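Local coordinates for LBCATS-a (Synthetic construct, PDB 5EY5), which is a designed or reconstructed tryptophan synthase alpha chain, which probably cleaves indole-3-glycerol phosphate to indole and glyceraldehyde 3-phosphate and here binds sn-glycerol-3-phosphate, at residues I47-I52 against V98-Y103; G51-D56 against R70-G75. All coordinates share one frame; numbering follows the deposited sequence.

Contact 1 (I47-I52 against V98-Y103); sequences IIELGI and VFLTYY. With G3P (sn-glycerol-3-phosphate), chain E.
Four backbone hydrogen bonds join I47-I52 to V98-Y103 in parallel register, E49 beside V98, L50 beside F99 and G51 beside L100. V98 N gives to I48 O, L50 N to V98 O, L100 N to L50 O and I52 N to L100 O, so L50, V98 and L100 each use both N and O. The L50 N to V98 O bond, 2.7 Å, is nearly straight at 175°, whereas L100 N reaches L50 O tilted 32° from the carbonyl plane.

Apolar contacts flank the bonds. I52 CD1 sits over the centre of the F99 ring, 3.8 Å from its centroid, as a CH-pi contact; it reaches there because CG1 lies anti to the carbonyl carbon (chi1 -56°). I52 CB also packs against T101 CB at 3.7 Å, the two side chains running alongside each other. At the start of the pair, on the E49 and V98 side, I47 CG2 meets V98 CG2 at 3.9 Å. Beta-branched I52 and V98 suit this extended backbone.

Polar contacts are a ligand bond and water bridges. The chain of E49, extended beyond CG, carries a carboxylate suited to the ligand hydroxyl: O1 of sn-glycerol-3-phosphate donates to E49 OE2 over 2.5 Å. L100 CD1 touches C1 of the ligand at 3.8 Å. Past the strands, one water links I52 O, T101 OG1 and Y102 N, and a second joins I52 O to L100 O.

These are neighbouring strands of the parallel TIM barrel. E49, V98 and L100 face its interior, where I127 of strand 125-127 touches all three and F22 of strand 18-24 meets E49 and L100. On the outer face L50 touches T33 of helix 30-42, while the F99 ring meets that of F82 from helix 78-91.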
loop_
_atom_site.group_PDB
_atom_site.type_symbol
_atom_site.label_atom_id
_atom_site.label_comp_id
_atom_site.label_asym_id
_atom_site.label_seq_id
_atom_site.Cartn_x
_atom_site.Cartn_y
_atom_site.Cartn_z
ATOM N N ILE A 47 25.194 36.311 -38.310
ATOM C CA ILE A 47 25.783 35.616 -37.182
ATOM C C ILE A 47 25.108 34.263 -37.146
ATOM O O ILE A 47 23.917 34.153 -37.453
ATOM C CB ILE A 47 25.556 36.355 -35.849
ATOM C CG1 ILE A 47 26.157 37.768 -35.902
ATOM C CG2 ILE A 47 26.096 35.508 -34.678
ATOM C CD1 ILE A 47 25.673 38.700 -34.778
ATOM N N ILE A 48 25.863 33.230 -36.800
ATOM C CA ILE A 48 25.329 31.879 -36.747
ATOM C C ILE A 48 25.442 31.387 -35.321
ATOM O O ILE A 48 26.535 31.409 -34.734
ATOM C CB ILE A 48 26.047 30.934 -37.718
ATOM C CG1 ILE A 48 25.673 31.302 -39.151
ATOM C CG2 ILE A 48 25.693 29.482 -37.371
ATOM C CD1 ILE A 48 26.558 30.689 -40.185
ATOM N N GLU A 49 24.303 30.975 -34.756
ATOM C CA GLU A 49 24.263 30.273 -33.488
ATOM C C GLU A 49 24.318 28.774 -33.741
ATOM O O GLU A 49 23.531 28.239 -34.531
ATOM C CB GLU A 49 23.000 30.624 -32.702
ATOM C CG GLU A 49 22.954 32.051 -32.193
ATOM C CD GLU A 49 21.659 32.376 -31.456
ATOM O OE1 GLU A 49 21.422 33.569 -31.181
ATOM O OE2 GLU A 49 20.887 31.439 -31.148
ATOM N N LEU A 50 25.249 28.107 -33.068
ATOM C CA LEU A 50 25.364 26.652 -33.091
ATOM C C LEU A 50 24.992 26.126 -31.713
ATOM O O LEU A 50 25.635 26.474 -30.717
ATOM C CB LEU A 50 26.781 26.211 -33.471
ATOM C CG LEU A 50 27.137 26.409 -34.950
ATOM C CD1 LEU A 50 28.610 26.061 -35.220
ATOM C CD2 LEU A 50 26.224 25.586 -35.825
ATOM N N GLY A 51 23.951 25.297 -31.655
ATOM C CA GLY A 51 23.547 24.703 -30.394
ATOM C C GLY A 51 24.411 23.506 -30.066
ATOM O O GLY A 51 24.541 22.580 -30.876
ATOM N N ILE A 52 25.033 23.532 -28.890
ATOM C CA ILE A 52 25.790 22.391 -28.385
ATOM C C ILE A 52 24.794 21.472 -27.694
ATOM O O ILE A 52 24.146 21.897 -26.714
ATOM C CB ILE A 52 26.911 22.812 -27.430
ATOM C CG1 ILE A 52 27.856 23.814 -28.114
ATOM C CG2 ILE A 52 27.664 21.583 -26.931
ATOM C CD1 ILE A 52 28.194 23.477 -29.536
ATOM N N VAL A 98 28.551 31.721 -32.719
ATOM C CA VAL A 98 28.172 31.713 -31.309
ATOM C C VAL A 98 27.803 30.287 -30.934
ATOM O O VAL A 98 27.030 29.637 -31.651
ATOM C CB VAL A 98 26.994 32.666 -31.033
ATOM C CG1 VAL A 98 26.516 32.533 -29.574
ATOM C CG2 VAL A 98 27.406 34.103 -31.335
ATOM N N PHE A 99 28.377 29.796 -29.829
ATOM C CA PHE A 99 27.972 28.533 -29.218
ATOM C C PHE A 99 26.855 28.799 -28.222
ATOM O O PHE A 99 27.014 29.624 -27.314
ATOM C CB PHE A 99 29.129 27.844 -28.487
ATOM C CG PHE A 99 29.991 26.997 -29.361
ATOM C CD1 PHE A 99 29.814 26.991 -30.733
ATOM C CD2 PHE A 99 30.981 26.191 -28.807
ATOM C CE1 PHE A 99 30.625 26.203 -31.546
ATOM C CE2 PHE A 99 31.786 25.402 -29.600
ATOM C CZ PHE A 99 31.606 25.406 -30.982
ATOM N N LEU A 100 25.734 28.090 -28.378
ATOM C CA LEU A 100 24.662 28.120 -27.394
ATOM C C LEU A 100 24.752 26.797 -26.659
ATOM O O LEU A 100 24.587 25.727 -27.259
ATOM C CB LEU A 100 23.296 28.337 -28.056
ATOM C CG LEU A 100 22.069 28.538 -27.162
ATOM C CD1 LEU A 100 20.978 29.285 -27.934
ATOM C CD2 LEU A 100 21.550 27.196 -26.628
ATOM N N THR A 101 25.112 26.855 -25.385
ATOM C CA THR A 101 25.365 25.621 -24.663
ATOM C C THR A 101 24.855 25.785 -23.247
ATOM O O THR A 101 24.991 26.858 -22.667
ATOM C CB THR A 101 26.862 25.250 -24.655
ATOM O OG1 THR A 101 27.075 24.086 -23.838
ATOM C CG2 THR A 101 27.724 26.391 -24.132
ATOM N N TYR A 102 24.229 24.738 -22.717
ATOM C CA TYR A 102 23.971 24.699 -21.288
ATOM C C TYR A 102 25.288 24.633 -20.530
ATOM O O TYR A 102 26.348 24.368 -21.098
ATOM C CB TYR A 102 23.049 23.529 -20.962
ATOM C CG TYR A 102 21.684 23.797 -21.541
ATOM C CD1 TYR A 102 21.425 23.556 -22.880
ATOM C CD2 TYR A 102 20.685 24.363 -20.768
ATOM C CE1 TYR A 102 20.183 23.837 -23.424
ATOM C CE2 TYR A 102 19.443 24.647 -21.299
ATOM C CZ TYR A 102 19.199 24.380 -22.630
ATOM O OH TYR A 102 17.966 24.652 -23.158
ATOM N N TYR A 103 25.208 24.895 -19.221
ATOM C CA TYR A 103 26.397 25.152 -18.431
ATOM C C TYR A 103 27.154 23.882 -18.073
ATOM O O TYR A 103 28.386 23.890 -18.024
ATOM C CB TYR A 103 26.008 25.890 -17.152
ATOM C CG TYR A 103 27.190 26.424 -16.415
ATOM C CD1 TYR A 103 28.124 27.211 -17.066
ATOM C CD2 TYR A 103 27.381 26.151 -15.063
ATOM C CE1 TYR A 103 29.211 27.709 -16.404
ATOM C CE2 TYR A 103 28.477 26.651 -14.390
ATOM C CZ TYR A 103 29.383 27.434 -15.072
ATOM O OH TYR A 103 30.476 27.955 -14.426
HETATM O O1 G3P E . 18.530 31.153 -30.234
HETATM C C1 G3P E . 17.702 30.152 -29.721
HETATM C C2 G3P E . 16.668 29.723 -30.756
HETATM O O2 G3P E . 16.156 28.491 -30.334
HETATM C C3 G3P E . 15.554 30.777 -30.928
HETATM O O1P G3P E . 14.313 30.335 -30.430
HETATM O O4P G3P E . 13.733 28.153 -31.638
HETATM O O2P G3P E . 11.829 29.615 -30.897
HETATM O O3P G3P E . 13.224 30.333 -32.766
HETATM P P G3P E . 13.248 29.588 -31.452
HETATM O O HOH W 1 24.939 22.303 -24.084
HETATM O O HOH W 2 22.157 23.909 -26.666
#

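Contact 2 (G51-D56 against R70-G75); sequences GIPFSD and RALASG
P53 and L72 bring the backbones closest, their CA atoms 6.3 Å apart, where the irregular chain of G51-D56 passes the last turn of the helix in R70-G75; no hydrogen bond crosses between them.

The side-chain contacts are apolar. P53 CB touches A71 CB at 3.8 Å and L72 CG at 3.9 Å, and P53 CG also reaches the alanine methyl. A compact proline ring and a small alanine suit so close an approach of loop to helix. L72 does the rest with its two branches: CD2 lies near P53 O at 3.9 Å, while CD1 is set against the next peptide, 3.8 Å from F54 C and 3.7 Å from S55 N. Its CG points anti to the carbonyl carbon (chi1 -82°), which sends the fork out from the helix to span P53 to S55.

Beyond the leucine the loop turns polar. S55 OG donates to D56 OD2 over 2.9 Å, meeting the carboxylate on its anti side and 32° out of its plane. Outside the two segments, D56 OD2 also forms a salt bridge with a basic side chain on the chain of another protein, and P53 O accepts a hydrogen bond from that chain, so this loop is part of a subunit interface.

The helix closes with a Schellman motif: G75 N bonds to L72 O at 3.1 Å and T76 N to A71 O, with G75 at positive phi, a conformation easy for a residue without a side chain. The whole is a beta-alpha unit of the TIM barrel, in which the loop after strand 48-51 packs back on the end of the helix that follows it, 62-73.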
loop_
_atom_site.group_PDB
_atom_site.type_symbol
_atom_site.label_atom_id
_atom_site.label_comp_id
_atom_site.label_asym_id
_atom_site.label_seq_id
_atom_site.Cartn_x
_atom_site.Cartn_y
_atom_site.Cartn_z
ATOM N N GLY A 51 23.951 25.297 -31.655
ATOM C CA GLY A 51 23.547 24.703 -30.394
ATOM C C GLY A 51 24.411 23.506 -30.066
ATOM O O GLY A 51 24.541 22.580 -30.876
ATOM N N ILE A 52 25.033 23.532 -28.890
ATOM C CA ILE A 52 25.790 22.391 -28.385
ATOM C C ILE A 52 24.794 21.472 -27.694
ATOM O O ILE A 52 24.146 21.897 -26.714
ATOM C CB ILE A 52 26.911 22.812 -27.430
ATOM C CG1 ILE A 52 27.856 23.814 -28.114
ATOM C CG2 ILE A 52 27.664 21.583 -26.931
ATOM C CD1 ILE A 52 28.194 23.477 -29.536
ATOM N N PRO A 53 24.587 20.263 -28.189
ATOM C CA PRO A 53 23.450 19.472 -27.710
ATOM C C PRO A 53 23.678 19.023 -26.277
ATOM O O PRO A 53 24.778 18.613 -25.904
ATOM C CB PRO A 53 23.412 18.281 -28.679
ATOM C CG PRO A 53 24.860 18.138 -29.164
ATOM C CD PRO A 53 25.347 19.578 -29.258
ATOM N N PHE A 54 22.625 19.103 -25.479
ATOM C CA PHE A 54 22.678 18.737 -24.073
ATOM C C PHE A 54 21.578 17.725 -23.791
ATOM O O PHE A 54 20.523 17.731 -24.437
ATOM C CB PHE A 54 22.526 19.986 -23.186
ATOM C CG PHE A 54 22.646 19.708 -21.723
ATOM C CD1 PHE A 54 23.668 18.905 -21.233
ATOM C CD2 PHE A 54 21.742 20.264 -20.827
ATOM C CE1 PHE A 54 23.772 18.648 -19.873
ATOM C CE2 PHE A 54 21.852 20.015 -19.460
ATOM C CZ PHE A 54 22.866 19.211 -18.989
ATOM N N SER A 55 21.822 16.842 -22.836
ATOM C CA SER A 55 20.822 15.814 -22.576
ATOM C C SER A 55 19.600 16.348 -21.833
ATOM O O SER A 55 18.541 15.715 -21.895
ATOM C CB SER A 55 21.443 14.660 -21.791
ATOM O OG SER A 55 21.896 15.108 -20.530
ATOM N N ASP A 56 19.710 17.482 -21.135
ATOM C CA ASP A 56 18.598 18.041 -20.359
ATOM C C ASP A 56 18.427 19.531 -20.631
ATOM O O ASP A 56 18.566 20.376 -19.743
ATOM C CB ASP A 56 18.801 17.734 -18.878
ATOM C CG ASP A 56 18.713 16.234 -18.600
ATOM O OD1 ASP A 56 17.595 15.735 -18.346
ATOM O OD2 ASP A 56 19.753 15.544 -18.689
ATOM N N ARG A 70 18.831 13.869 -31.323
ATOM C CA ARG A 70 19.412 13.337 -32.553
ATOM C C ARG A 70 20.911 13.626 -32.612
ATOM O O ARG A 70 21.719 12.742 -32.928
ATOM C CB ARG A 70 18.700 13.947 -33.762
ATOM C CG ARG A 70 17.250 13.471 -33.933
ATOM C CD ARG A 70 16.780 13.790 -35.334
ATOM N NE ARG A 70 16.866 15.226 -35.586
ATOM C CZ ARG A 70 15.880 16.079 -35.340
ATOM N NH1 ARG A 70 14.734 15.630 -34.827
ATOM N NH2 ARG A 70 16.036 17.370 -35.610
ATOM N N ALA A 71 21.295 14.869 -32.321
ATOM C CA ALA A 71 22.705 15.250 -32.368
ATOM C C ALA A 71 23.527 14.440 -31.373
ATOM O O ALA A 71 24.658 14.041 -31.664
ATOM C CB ALA A 71 22.841 16.755 -32.112
ATOM N N LEU A 72 22.969 14.153 -30.201
ATOM C CA LEU A 72 23.719 13.364 -29.224
ATOM C C LEU A 72 23.831 11.908 -29.650
ATOM O O LEU A 72 24.851 11.258 -29.400
ATOM C CB LEU A 72 23.068 13.465 -27.847
ATOM C CG LEU A 72 23.424 14.722 -27.045
ATOM C CD1 LEU A 72 22.761 14.658 -25.662
ATOM C CD2 LEU A 72 24.944 14.885 -26.919
ATOM N N ALA A 73 22.791 11.358 -30.275
ATOM C CA ALA A 73 22.923 9.969 -30.706
ATOM C C ALA A 73 23.887 9.846 -31.880
ATOM O O ALA A 73 24.487 8.783 -32.069
ATOM C CB ALA A 73 21.558 9.380 -31.069
ATOM N N SER A 74 24.059 10.916 -32.670
ATOM C CA SER A 74 25.056 10.917 -33.741
ATOM C C SER A 74 26.471 11.174 -33.223
ATOM O O SER A 74 27.387 11.353 -34.033
ATOM C CB SER A 74 24.699 11.955 -34.819
ATOM O OG SER A 74 25.056 13.268 -34.404
ATOM N N GLY A 75 26.666 11.194 -31.905
ATOM C CA GLY A 75 27.989 11.260 -31.318
ATOM C C GLY A 75 28.540 12.651 -31.083
ATOM O O GLY A 75 29.724 12.781 -30.756
#

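Overall arrangement
Contacts 1 and 2 share G51 and I52 and follow the chain outward. Contact 1 lies about 6 Å from the centre of the chain, measured centre to centre, and is wholly buried; contact 2, about 16 Å out on the outer side of the barrel, is also mostly buried, with L72 partly exposed. The first pairs two strands through backbone hydrogen bonds and reaches the ligand; the second joins loop to helix by apolar side chains and van der Waals contact with the loop backbone, without hydrogen bonds across. They touch where Y102 CB packs on F54 CD2 at 3.5 Å. Strand 48-51 and the loop after it thus run from the ligand pocket to the subunit interface.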